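Local atomic coordinates of Ribose/Galactose Isomerase (Vibrio parahaemolyticus, PDB entry 3ONO), a protein that probably interconverts aldose and ketose sugar phosphates, as an isomerase of the LacAB/RpiB family. Residues A15-M20 against K119-A124; N26-G31 against I132-F137; D35-G40 against Q193-A198; C92-C95 against S99-F102; I178-V183 against A206-S211. All coordinates share one frame; numbering follows the deposited sequence.

Interaction 1: residues A15-M20 against K119-A124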
# COMPACT_ATOMS: atom_id res chain seq x y z
N ALA A 15 -4.77 16.24 -15.65
CA ALA A 15 -3.97 17.29 -16.27
C ALA A 15 -3.56 18.39 -15.31
O ALA A 15 -2.50 18.99 -15.49
CB ALA A 15 -4.69 17.89 -17.48
N ALA A 16 -4.39 18.67 -14.30
CA ALA A 16 -4.06 19.71 -13.31
C ALA A 16 -2.78 19.37 -12.59
O ALA A 16 -2.09 20.25 -12.09
CB ALA A 16 -5.19 19.87 -12.30
N LYS A 17 -2.46 18.07 -12.52
CA LYS A 17 -1.29 17.61 -11.79
C LYS A 17 -0.04 17.52 -12.63
O LYS A 17 1.03 17.16 -12.11
CB LYS A 17 -1.58 16.25 -11.14
CG LYS A 17 -2.46 16.37 -9.92
CD LYS A 17 -2.93 15.03 -9.36
CE LYS A 17 -3.69 15.27 -8.05
NZ LYS A 17 -4.35 14.04 -7.54
N ASN A 18 -0.14 17.84 -13.92
CA ASN A 18 1.03 17.73 -14.78
C ASN A 18 2.20 18.61 -14.34
O ASN A 18 3.34 18.16 -14.37
CB ASN A 18 0.70 17.97 -16.26
CG ASN A 18 1.94 17.96 -17.12
OD1 ASN A 18 2.45 19.02 -17.53
ND2 ASN A 18 2.45 16.77 -17.40
N ALA A 19 1.92 19.85 -13.93
CA ALA A 19 3.01 20.73 -13.49
C ALA A 19 3.81 20.10 -12.34
O ALA A 19 5.05 20.11 -12.35
CB ALA A 19 2.48 22.11 -13.08
N MSE A 20 3.11 19.55 -11.36
CA MSE A 20 3.76 18.86 -10.25
C MSE A 20 4.58 17.68 -10.77
O MSE A 20 5.75 17.53 -10.42
CB MSE A 20 2.72 18.39 -9.21
CG MSE A 20 3.32 17.67 -8.02
SE MSE A 20 3.34 15.73 -8.34
CE MSE A 20 1.43 15.50 -8.69
N LYS A 119 -6.12 7.95 -7.30
CA LYS A 119 -6.37 6.90 -6.31
C LYS A 119 -5.10 6.68 -5.48
O LYS A 119 -4.01 6.48 -6.02
CB LYS A 119 -6.78 5.61 -7.03
CG LYS A 119 -7.32 4.52 -6.11
CD LYS A 119 -6.31 3.46 -5.87
CE LYS A 119 -6.91 2.31 -5.07
NZ LYS A 119 -5.81 1.48 -4.57
N GLY A 120 -5.24 6.69 -4.16
CA GLY A 120 -4.07 6.59 -3.29
C GLY A 120 -3.21 7.84 -3.24
O GLY A 120 -2.14 7.83 -2.62
N PHE A 121 -3.64 8.91 -3.89
CA PHE A 121 -2.82 10.12 -3.99
C PHE A 121 -3.41 11.19 -3.13
O PHE A 121 -4.39 11.84 -3.49
CB PHE A 121 -2.75 10.65 -5.45
CG PHE A 121 -1.69 11.72 -5.63
CD1 PHE A 121 -0.47 11.40 -6.22
CD2 PHE A 121 -1.91 13.02 -5.19
CE1 PHE A 121 0.50 12.37 -6.39
CE2 PHE A 121 -0.92 13.99 -5.35
CZ PHE A 121 0.29 13.66 -5.94
N GLY A 122 -2.80 11.38 -1.98
CA GLY A 122 -3.32 12.38 -1.08
C GLY A 122 -2.21 13.28 -0.67
O GLY A 122 -1.33 13.62 -1.44
N TRP A 123 -2.51 13.90 0.45
CA TRP A 123 -1.67 14.90 0.96
C TRP A 123 -0.32 14.21 0.98
O TRP A 123 -0.23 13.06 1.39
CB TRP A 123 -2.22 15.19 2.34
CG TRP A 123 -1.49 16.15 3.05
CD1 TRP A 123 -1.58 17.49 2.93
CD2 TRP A 123 -0.53 15.88 4.05
NE1 TRP A 123 -0.71 18.09 3.79
CE2 TRP A 123 -0.06 17.11 4.50
CE3 TRP A 123 -0.03 14.71 4.61
CZ2 TRP A 123 0.89 17.21 5.49
CZ3 TRP A 123 0.92 14.81 5.58
CH2 TRP A 123 1.37 16.05 6.02
N ALA A 124 0.71 14.86 0.44
CA ALA A 124 2.07 14.28 0.38
C ALA A 124 2.41 13.25 -0.74
O ALA A 124 3.49 12.68 -0.74
CB ALA A 124 2.49 13.76 1.77
O HOH W 1 -5.87 12.97 -5.41

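Interaction 2: residues N26-G31 against I132-F137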
# COMPACT_ATOMS: atom_id res chain seq x y z
N ASN A 26 11.56 16.35 -14.03
CA ASN A 26 12.66 17.18 -14.47
C ASN A 26 13.74 17.26 -13.40
O ASN A 26 14.92 17.13 -13.69
CB ASN A 26 12.14 18.57 -14.83
CG ASN A 26 11.64 18.63 -16.25
OD1 ASN A 26 12.34 18.23 -17.18
ND2 ASN A 26 10.40 19.11 -16.43
N SER A 27 13.30 17.46 -12.16
CA SER A 27 14.23 17.51 -11.03
C SER A 27 15.02 16.21 -10.90
O SER A 27 16.26 16.22 -10.89
CB SER A 27 13.47 17.81 -9.73
OG SER A 27 14.33 17.77 -8.62
N VAL A 28 14.31 15.09 -10.80
CA VAL A 28 14.97 13.81 -10.56
C VAL A 28 15.71 13.28 -11.78
O VAL A 28 16.92 13.06 -11.74
CB VAL A 28 13.97 12.74 -10.08
CG1 VAL A 28 14.67 11.39 -9.94
CG2 VAL A 28 13.35 13.17 -8.77
N ALA A 29 14.97 13.08 -12.88
CA ALA A 29 15.55 12.46 -14.05
C ALA A 29 16.53 13.40 -14.73
O ALA A 29 17.56 12.98 -15.23
CB ALA A 29 14.46 11.99 -15.03
N GLY A 30 16.20 14.69 -14.74
CA GLY A 30 17.11 15.68 -15.30
C GLY A 30 18.42 15.70 -14.52
O GLY A 30 19.51 15.72 -15.09
N GLY A 31 18.32 15.66 -13.19
CA GLY A 31 19.49 15.68 -12.35
C GLY A 31 20.37 14.46 -12.58
O GLY A 31 21.58 14.51 -12.37
N ILE A 132 9.51 7.36 -6.74
CA ILE A 132 9.34 6.45 -7.88
C ILE A 132 10.34 6.80 -8.98
O ILE A 132 10.98 5.92 -9.55
CB ILE A 132 7.90 6.50 -8.43
CG1 ILE A 132 6.96 5.69 -7.52
CG2 ILE A 132 7.85 6.02 -9.93
CD1 ILE A 132 5.45 5.98 -7.79
N PHE A 133 10.49 8.09 -9.28
CA PHE A 133 11.39 8.49 -10.35
C PHE A 133 12.84 8.21 -9.97
O PHE A 133 13.65 7.83 -10.80
CB PHE A 133 11.20 9.97 -10.72
CG PHE A 133 9.86 10.28 -11.37
CD1 PHE A 133 9.13 9.29 -12.01
CD2 PHE A 133 9.34 11.56 -11.33
CE1 PHE A 133 7.87 9.57 -12.62
CE2 PHE A 133 8.10 11.88 -11.93
CZ PHE A 133 7.35 10.86 -12.59
N GLU A 134 13.15 8.39 -8.69
CA GLU A 134 14.48 8.10 -8.19
C GLU A 134 14.86 6.65 -8.44
O GLU A 134 15.99 6.37 -8.83
CB GLU A 134 14.55 8.39 -6.68
CG GLU A 134 14.42 9.87 -6.38
CD GLU A 134 14.43 10.17 -4.87
OE1 GLU A 134 14.46 9.22 -4.05
OE2 GLU A 134 14.41 11.37 -4.51
N LYS A 135 13.94 5.73 -8.18
CA LYS A 135 14.25 4.32 -8.38
C LYS A 135 14.12 3.88 -9.86
O LYS A 135 14.84 2.98 -10.31
CB LYS A 135 13.38 3.45 -7.48
CG LYS A 135 13.52 3.73 -5.98
CD LYS A 135 14.97 3.84 -5.55
CE LYS A 135 15.03 4.15 -4.04
NZ LYS A 135 16.35 4.67 -3.61
N ALA A 136 13.22 4.51 -10.61
CA ALA A 136 13.06 4.15 -12.04
C ALA A 136 14.27 4.49 -12.88
O ALA A 136 14.58 3.79 -13.85
CB ALA A 136 11.82 4.81 -12.64
N PHE A 137 14.96 5.56 -12.52
CA PHE A 137 15.92 6.17 -13.45
C PHE A 137 17.35 6.21 -12.92
O PHE A 137 18.23 6.83 -13.52
CB PHE A 137 15.42 7.56 -13.86
CG PHE A 137 14.05 7.52 -14.52
CD1 PHE A 137 13.81 6.68 -15.58
CD2 PHE A 137 13.01 8.29 -14.03
CE1 PHE A 137 12.56 6.63 -16.19
CE2 PHE A 137 11.76 8.24 -14.60
CZ PHE A 137 11.53 7.41 -15.70

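Interaction 3: residues D35-G40 against Q193-A198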
# COMPACT_ATOMS: atom_id res chain seq x y z
N ASP A 35 17.17 13.13 -20.58
CA ASP A 35 16.56 14.19 -21.38
C ASP A 35 15.04 14.04 -21.32
O ASP A 35 14.49 13.08 -21.85
CB ASP A 35 17.06 14.07 -22.82
CG ASP A 35 16.79 15.31 -23.65
OD1 ASP A 35 16.35 16.34 -23.09
OD2 ASP A 35 17.04 15.26 -24.88
N VAL A 36 14.36 14.98 -20.67
CA VAL A 36 12.94 14.83 -20.38
C VAL A 36 12.06 15.67 -21.30
O VAL A 36 12.33 16.85 -21.52
CB VAL A 36 12.67 15.22 -18.92
CG1 VAL A 36 11.18 15.18 -18.59
CG2 VAL A 36 13.49 14.32 -17.97
N PHE A 37 11.01 15.04 -21.84
CA PHE A 37 10.05 15.71 -22.74
C PHE A 37 8.66 15.58 -22.15
O PHE A 37 8.27 14.50 -21.72
CB PHE A 37 10.05 15.02 -24.11
CG PHE A 37 11.39 15.01 -24.77
CD1 PHE A 37 11.72 15.96 -25.73
CD2 PHE A 37 12.33 14.06 -24.43
CE1 PHE A 37 12.97 15.95 -26.33
CE2 PHE A 37 13.57 14.04 -25.02
CZ PHE A 37 13.90 14.99 -25.97
N ASN A 38 7.91 16.67 -22.13
CA ASN A 38 6.58 16.66 -21.53
C ASN A 38 5.63 16.81 -22.70
O ASN A 38 5.40 17.93 -23.16
CB ASN A 38 6.45 17.82 -20.53
CG ASN A 38 5.17 17.78 -19.72
OD1 ASN A 38 4.75 18.80 -19.16
ND2 ASN A 38 4.56 16.60 -19.60
N VAL A 39 5.12 15.69 -23.21
CA VAL A 39 4.47 15.68 -24.52
C VAL A 39 2.96 15.50 -24.47
O VAL A 39 2.29 15.65 -25.49
CB VAL A 39 5.03 14.57 -25.45
CG1 VAL A 39 6.54 14.70 -25.55
CG2 VAL A 39 4.65 13.19 -24.91
N GLY A 40 2.44 15.14 -23.30
CA GLY A 40 1.01 15.05 -23.11
C GLY A 40 0.45 16.39 -22.65
O GLY A 40 1.04 17.43 -22.93
N GLN A 193 4.74 17.08 -31.34
CA GLN A 193 5.39 17.17 -32.64
C GLN A 193 6.86 17.57 -32.50
O GLN A 193 7.73 17.04 -33.21
CB GLN A 193 4.64 18.13 -33.55
CG GLN A 193 3.28 17.60 -33.98
CD GLN A 193 2.46 18.61 -34.74
OE1 GLN A 193 3.02 19.51 -35.37
NE2 GLN A 193 1.14 18.47 -34.69
N GLU A 194 7.15 18.47 -31.58
CA GLU A 194 8.51 18.95 -31.41
C GLU A 194 9.43 17.81 -30.99
O GLU A 194 10.56 17.70 -31.48
CB GLU A 194 8.56 20.08 -30.38
CG GLU A 194 9.92 20.76 -30.29
CD GLU A 194 9.97 21.84 -29.21
OE1 GLU A 194 8.90 22.21 -28.69
OE2 GLU A 194 11.09 22.30 -28.89
N CYS A 195 8.96 16.97 -30.07
CA CYS A 195 9.73 15.82 -29.63
C CYS A 195 9.85 14.82 -30.78
O CYS A 195 10.95 14.42 -31.16
CB CYS A 195 9.06 15.16 -28.41
SG CYS A 195 9.76 13.56 -27.93
N PHE A 196 8.72 14.44 -31.37
CA PHE A 196 8.70 13.41 -32.39
C PHE A 196 9.60 13.74 -33.59
O PHE A 196 10.48 12.97 -33.96
CB PHE A 196 7.28 13.16 -32.89
CG PHE A 196 7.21 12.19 -34.02
CD1 PHE A 196 7.45 10.84 -33.81
CD2 PHE A 196 6.93 12.62 -35.32
CE1 PHE A 196 7.40 9.94 -34.87
CE2 PHE A 196 6.87 11.73 -36.38
CZ PHE A 196 7.10 10.39 -36.17
N PHE A 197 9.35 14.89 -34.20
CA PHE A 197 10.07 15.22 -35.42
C PHE A 197 11.57 15.43 -35.22
O PHE A 197 12.37 15.18 -36.13
CB PHE A 197 9.40 16.40 -36.12
CG PHE A 197 8.10 16.04 -36.78
CD1 PHE A 197 8.06 15.08 -37.78
CD2 PHE A 197 6.92 16.66 -36.41
CE1 PHE A 197 6.86 14.74 -38.39
CE2 PHE A 197 5.73 16.33 -37.01
CZ PHE A 197 5.70 15.36 -38.00
N ALA A 198 11.94 15.87 -34.03
CA ALA A 198 13.34 16.10 -33.70
C ALA A 198 14.11 14.80 -33.50
O ALA A 198 15.33 14.76 -33.70
CB ALA A 198 13.44 16.96 -32.45

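Interaction 4: residues C92-C95 against S99-F102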
# COMPACT_ATOMS: atom_id res chain seq x y z
N CYS A 92 4.50 -1.72 -20.79
CA CYS A 92 4.18 -0.76 -19.73
C CYS A 92 3.78 -1.45 -18.44
O CYS A 92 2.82 -2.22 -18.41
CB CYS A 92 3.01 0.14 -20.20
SG CYS A 92 2.65 1.53 -19.07
N GLY A 93 4.53 -1.20 -17.36
CA GLY A 93 4.16 -1.75 -16.05
C GLY A 93 3.35 -0.77 -15.20
O GLY A 93 3.34 0.42 -15.49
N TYR A 94 2.69 -1.24 -14.15
CA TYR A 94 2.14 -0.31 -13.16
C TYR A 94 3.28 0.18 -12.27
O TYR A 94 4.31 -0.47 -12.15
CB TYR A 94 1.02 -0.97 -12.31
CG TYR A 94 1.49 -2.07 -11.37
CD1 TYR A 94 2.13 -1.75 -10.16
CD2 TYR A 94 1.31 -3.42 -11.68
CE1 TYR A 94 2.58 -2.75 -9.28
CE2 TYR A 94 1.75 -4.43 -10.79
CZ TYR A 94 2.38 -4.08 -9.60
OH TYR A 94 2.84 -5.06 -8.75
N CYS A 95 3.11 1.34 -11.66
CA CYS A 95 4.11 1.79 -10.72
C CYS A 95 3.42 2.60 -9.65
O CYS A 95 3.02 3.73 -9.91
CB CYS A 95 5.14 2.66 -11.43
SG CYS A 95 6.62 2.78 -10.47
N SER A 99 9.57 0.62 -4.96
CA SER A 99 10.16 -0.68 -5.29
C SER A 99 9.50 -1.33 -6.53
O SER A 99 10.08 -2.24 -7.14
CB SER A 99 10.18 -1.64 -4.10
OG SER A 99 8.97 -2.37 -4.01
N ASP A 100 8.31 -0.88 -6.90
CA ASP A 100 7.72 -1.31 -8.18
C ASP A 100 8.62 -0.96 -9.36
O ASP A 100 8.74 -1.72 -10.32
CB ASP A 100 6.36 -0.65 -8.45
CG ASP A 100 5.26 -1.10 -7.48
OD1 ASP A 100 5.37 -2.21 -6.91
OD2 ASP A 100 4.26 -0.36 -7.32
N ALA A 101 9.18 0.25 -9.32
CA ALA A 101 9.98 0.76 -10.42
C ALA A 101 11.27 -0.04 -10.55
O ALA A 101 11.68 -0.43 -11.66
CB ALA A 101 10.31 2.24 -10.19
N PHE A 102 11.93 -0.27 -9.42
CA PHE A 102 13.14 -1.07 -9.43
C PHE A 102 12.89 -2.48 -9.97
O PHE A 102 13.58 -2.92 -10.89
CB PHE A 102 13.76 -1.16 -8.05
CG PHE A 102 15.00 -2.00 -8.03
CD1 PHE A 102 16.18 -1.51 -8.57
CD2 PHE A 102 14.97 -3.28 -7.55
CE1 PHE A 102 17.32 -2.29 -8.58
CE2 PHE A 102 16.11 -4.07 -7.55
CZ PHE A 102 17.27 -3.58 -8.06
O HOH W 2 5.74 -4.52 -8.32

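Interaction 5: residues I178-V183 against A206-S211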
# COMPACT_ATOMS: atom_id res chain seq x y z
N ILE A 178 -6.49 2.06 -36.72
CA ILE A 178 -7.14 2.80 -35.63
C ILE A 178 -7.99 3.90 -36.26
O ILE A 178 -7.69 4.37 -37.34
CB ILE A 178 -6.08 3.43 -34.71
CG1 ILE A 178 -5.23 2.32 -34.08
CG2 ILE A 178 -6.73 4.33 -33.63
CD1 ILE A 178 -4.05 2.85 -33.27
N ASP A 179 -9.08 4.28 -35.60
CA ASP A 179 -9.86 5.43 -36.05
C ASP A 179 -8.90 6.58 -36.24
O ASP A 179 -8.21 6.99 -35.31
CB ASP A 179 -10.91 5.79 -34.98
CG ASP A 179 -11.59 7.14 -35.22
OD1 ASP A 179 -11.65 7.64 -36.37
OD2 ASP A 179 -12.11 7.70 -34.24
N GLN A 180 -8.82 7.11 -37.47
CA GLN A 180 -7.77 8.10 -37.70
C GLN A 180 -7.98 9.40 -36.96
O GLN A 180 -7.04 10.16 -36.75
CB GLN A 180 -7.57 8.35 -39.21
CG GLN A 180 -7.07 7.11 -39.98
CD GLN A 180 -5.71 6.64 -39.49
OE1 GLN A 180 -5.61 5.76 -38.60
NE2 GLN A 180 -4.65 7.22 -40.04
N GLU A 181 -9.22 9.68 -36.56
CA GLU A 181 -9.46 10.82 -35.67
C GLU A 181 -8.63 10.69 -34.38
O GLU A 181 -8.08 11.67 -33.88
CB GLU A 181 -10.94 10.89 -35.29
CG GLU A 181 -11.74 12.06 -35.89
CD GLU A 181 -12.68 12.71 -34.86
OE1 GLU A 181 -13.86 12.26 -34.70
OE2 GLU A 181 -12.24 13.68 -34.19
N LEU A 182 -8.58 9.48 -33.84
CA LEU A 182 -7.80 9.26 -32.62
C LEU A 182 -6.34 9.55 -32.86
O LEU A 182 -5.70 10.19 -32.05
CB LEU A 182 -7.94 7.82 -32.12
CG LEU A 182 -9.27 7.38 -31.53
CD1 LEU A 182 -9.22 5.89 -31.28
CD2 LEU A 182 -9.57 8.13 -30.21
N VAL A 183 -5.80 9.08 -33.99
CA VAL A 183 -4.37 9.25 -34.20
C VAL A 183 -4.04 10.72 -34.46
O VAL A 183 -3.03 11.23 -33.97
CB VAL A 183 -3.84 8.37 -35.33
CG1 VAL A 183 -2.31 8.42 -35.36
CG2 VAL A 183 -4.34 6.92 -35.16
N ALA A 206 7.50 8.79 -39.51
CA ALA A 206 7.49 10.23 -39.71
C ALA A 206 6.58 10.60 -40.89
O ALA A 206 5.75 11.51 -40.79
CB ALA A 206 8.89 10.74 -39.95
N GLU A 207 6.72 9.89 -42.00
CA GLU A 207 5.91 10.21 -43.17
C GLU A 207 4.43 10.00 -42.89
O GLU A 207 3.59 10.79 -43.32
CB GLU A 207 6.37 9.42 -44.39
CG GLU A 207 7.66 9.95 -45.02
CD GLU A 207 7.56 11.42 -45.40
OE1 GLU A 207 6.65 11.78 -46.19
OE2 GLU A 207 8.39 12.22 -44.91
N TYR A 208 4.11 8.93 -42.16
CA TYR A 208 2.72 8.67 -41.80
C TYR A 208 2.18 9.78 -40.90
O TYR A 208 1.09 10.30 -41.15
CB TYR A 208 2.58 7.32 -41.09
CG TYR A 208 1.24 7.15 -40.42
CD1 TYR A 208 0.07 7.06 -41.17
CD2 TYR A 208 1.14 7.08 -39.03
CE1 TYR A 208 -1.16 6.91 -40.57
CE2 TYR A 208 -0.09 6.92 -38.41
CZ TYR A 208 -1.23 6.84 -39.18
OH TYR A 208 -2.46 6.70 -38.58
N VAL A 209 2.93 10.12 -39.86
CA VAL A 209 2.53 11.21 -38.96
C VAL A 209 2.34 12.52 -39.74
O VAL A 209 1.32 13.19 -39.59
CB VAL A 209 3.52 11.39 -37.80
CG1 VAL A 209 3.18 12.66 -37.01
CG2 VAL A 209 3.49 10.16 -36.89
N LYS A 210 3.30 12.85 -40.59
CA LYS A 210 3.19 14.06 -41.43
C LYS A 210 1.89 14.10 -42.23
O LYS A 210 1.25 15.15 -42.34
CB LYS A 210 4.38 14.18 -42.39
CG LYS A 210 5.67 14.63 -41.71
CD LYS A 210 6.80 14.90 -42.71
CE LYS A 210 8.07 15.31 -41.95
NZ LYS A 210 9.11 15.93 -42.82
N SER A 211 1.49 12.96 -42.77
CA SER A 211 0.29 12.88 -43.58
C SER A 211 -0.99 13.20 -42.80
O SER A 211 -2.01 13.54 -43.40
CB SER A 211 0.18 11.51 -44.25
OG SER A 211 -0.34 10.52 -43.38

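Interaction 1: residues A15-M20 against K119-A124
At one end of the alpha-beta-alpha sandwich, the beginning of helix 18-31 meets the loop that leads from strand 112-116 into helix 125-136, and the meeting is made by K17 and M20 on one side and the phenyl ring of F121 on the other. Because the two backbones stay more than 10 Å apart at their CA atoms, long side chains have to span the gap. K17 does so with a chain that runs extended beyond CG, sliding past F121 in the opposite direction until NZ lies 3.5 Å from CD2 of F121, at a slant to the ring. Its methylene CE lies about as near to CD2 as to CE2 of F121, 4.1 Å from each.

M20, modelled as selenomethionine, reaches the far end of the ring. It leaves the helix with CG anti to the backbone N (chi1 -179°) and then bends at the next two torsions, which brings the methyl CE to 3.5 Å from F121 CZ. The aromatic group is thus met by an ammonium near its root and by a methyl at its tip, in a contact that lies at the surface. F121 also rests on V129 of helix 125-136, and M20 on E126 of that helix.

The charge of K17 has partners of its own. NZ is hydrogen-bonded to the backbone oxygen of F117, just ahead of the loop segment, and it donates to a water at 2.8 Å from NZ. The same water donates a hydrogen bond to F121 O, 2.7 Å away.

Interaction 2: residues N26-G31 against I132-F137
V28 and A29 of helix 18-31 pack against F133, E134 and F137 at the end of helix 125-136, two helices of one layer of the sandwich brought close enough for a valine to touch the opposing backbone. The aliphatic contacts come first. V28 holds CG1 anti to its own nitrogen (chi1 176°), which aims that methyl across the interface. There CG1 lies 3.7 Å from F133 C and 3.6 Å from E134 N, so it presses on the peptide link itself. On the two flanks of this link it also meets side-chain carbons, F133 CB at 3.8 Å and E134 CG at 3.9 Å.

Aromatic packing follows one turn on. The methyl of A29 approaches the ring of F137 obliquely, CB to CD2 4.1 Å. The same ring carries A136 CB over the centre of one face and meets F69 edge to face, while the F133 ring, its end leading away from V28 and A29, settles among V21, L25 and V71. F137 is the first residue to leave helical geometry, so this ring contact lies at the end of the helix.

The polar partners lie outside the two segments. E134 sends its extended chain past V28 to the third subunit, where its OE1 forms a salt bridge with K135 of that neighbouring chain, and K135 in turn forms the reciprocal salt bridge with E134 of that subunit. F137 O accepts from H34 NE2.

With no hydrogen bond between the two segments, their cohesion comes from close apolar fit, while the charges beside it are spent on joining subunits.

Interaction 3: residues D35-G40 against Q193-A198
C195 packs on F37 and V39, which stand side by side on strand 35-38 and the residue after it, and both atoms of its short side chain meet both residues. CB, the first atom out from helix 190-199, lies 3.8 Å from CG1 of V39 and 3.9 Å from CD1 of F37. From there SG leaves anti to the backbone nitrogen (chi1 170°), a setting that carries the sulfur over the phenyl group of F37. SG sits 3.7 Å above the plane of that ring, displaced toward its rim, and its nearest neighbours are CG and CD1 of F37, each at 3.8 Å. The line from the centroid of the F37 ring to SG measures 4.1 Å and leans 26° from the ring normal. This is a sulfur-aromatic contact of a cysteine, made over a face. SG also approaches CG1 of V39, at 4.2 Å.

The surroundings belong to the outer edge of a parallel five-stranded sheet of order 2-1-3-5-4, a Rossmann-like arrangement in which strand 35-38 is outermost on its side within the chain. In the backbone F37 pairs with I6 and L8 of strand 5-8, and V39 with L8, and both side chains point toward helix 190-199. L61 of helix 51-63 touches V39 as well as C195, bringing a third element to the same apolar spot.

Two further links join these regions: the F37 ring meets H199 with planes at about 75°, and the carbonyl oxygen of G40, just after the valine, accepts a hydrogen bond from Q191 NE2.

Interaction 4: residues C92-C95 against S99-F102
Y94 of strand 92-94 brings one ring edge to the carboxylate of D100 in the helix that follows. CE1 of Y94 lies 3.5 Å from OD2 of D100, and the oxygen is close to the plane of the ring. The two flat groups stand 87° apart, so the carboxylate is upright against the aromatic C-H edge. With CG held between backbone N and carbonyl carbon (chi1 68°), the tyrosine can reach forward to its partner. One water donates to both tips, at 3.0 Å from Y94 OH and 2.7 Å from D100 OD1.

The turn belongs to a beta-alpha-beta unit, strand 92-94, helix 98-108 and strand 112-116. D100 OD2 accepts from the backbone N of L96 and of E97, in the turn between strand and helix. Both groups also face another subunit: Y94 OH bonds to T76 O, and D100 OD1 forms a salt bridge with K119, each of the fourth subunit.

One residue on, C95 packs its sulfur on the helix. In the modelled conformer, one of two, its SG is 3.7 Å from A101 CB and 4.0 Å from D100 CB.

Interaction 5: residues I178-V183 against A206-S211
The phenol ring of Y208 meets the amide group of Q180 at its edge, close to the ring plane, with the planes of ring and amide 43° apart. Between them the distance is short, 2.7 Å from Y208 OH to the atom modelled as NE2 of Q180, although the amide may well be turned over. A bend at chi2 (-62°) folds the glutamine chain toward the hydroxyl. V183 comes in obliquely: its CG1 lies 3.7 Å from Y208 OH and 4.1 Å from Y208 CE2, its side chain crossing the tyrosine at about a right angle. The tip of the ring is thus shared by a polar amide and an aliphatic branch from successive turns of one helix.

Each helix also has a local side-chain bond. D179 is the N-cap of helix 180-186, and its OD1 accepts from E181 N at 3.2 Å, the donor standing well above the carboxylate plane. On the other helix S211 OG donates to Y208 O at 2.7 Å.

The pair packs helix 180-186 against helix 203-212 in the helical C-terminal part, where L212 of the latter also touches Q180 and V183. V209, next to the tyrosine, lies on F196 and F197 of helix 190-199; L182 lies against I52, H53 and I56 of helix 51-63 and against V163 of the fourth subunit.

Overall arrangement
Along the chain, interactions 1, 2 and 3 cross one another, interaction 4 falls within the spans of all three, and interaction 5, which crosses 3, opens after 1, 2 and 4 have closed. Interactions 1 and 2 share helix 18-31, their centres 17 Å apart. Interaction 4, on outermost strand 92-94, is 13 Å from interaction 2 between centres and touches it through C95 and A101. Helix 18-31 leads into strand 35-38, the other outermost strand, which interaction 3 joins to helix 190-199. Interaction 5 meets interaction 3 through F196 and F197. Interactions 2 and 5 lie 32 Å apart by centres, on opposite sides of the chain's centre; interaction 2 touches the third subunit and interaction 5 the fourth.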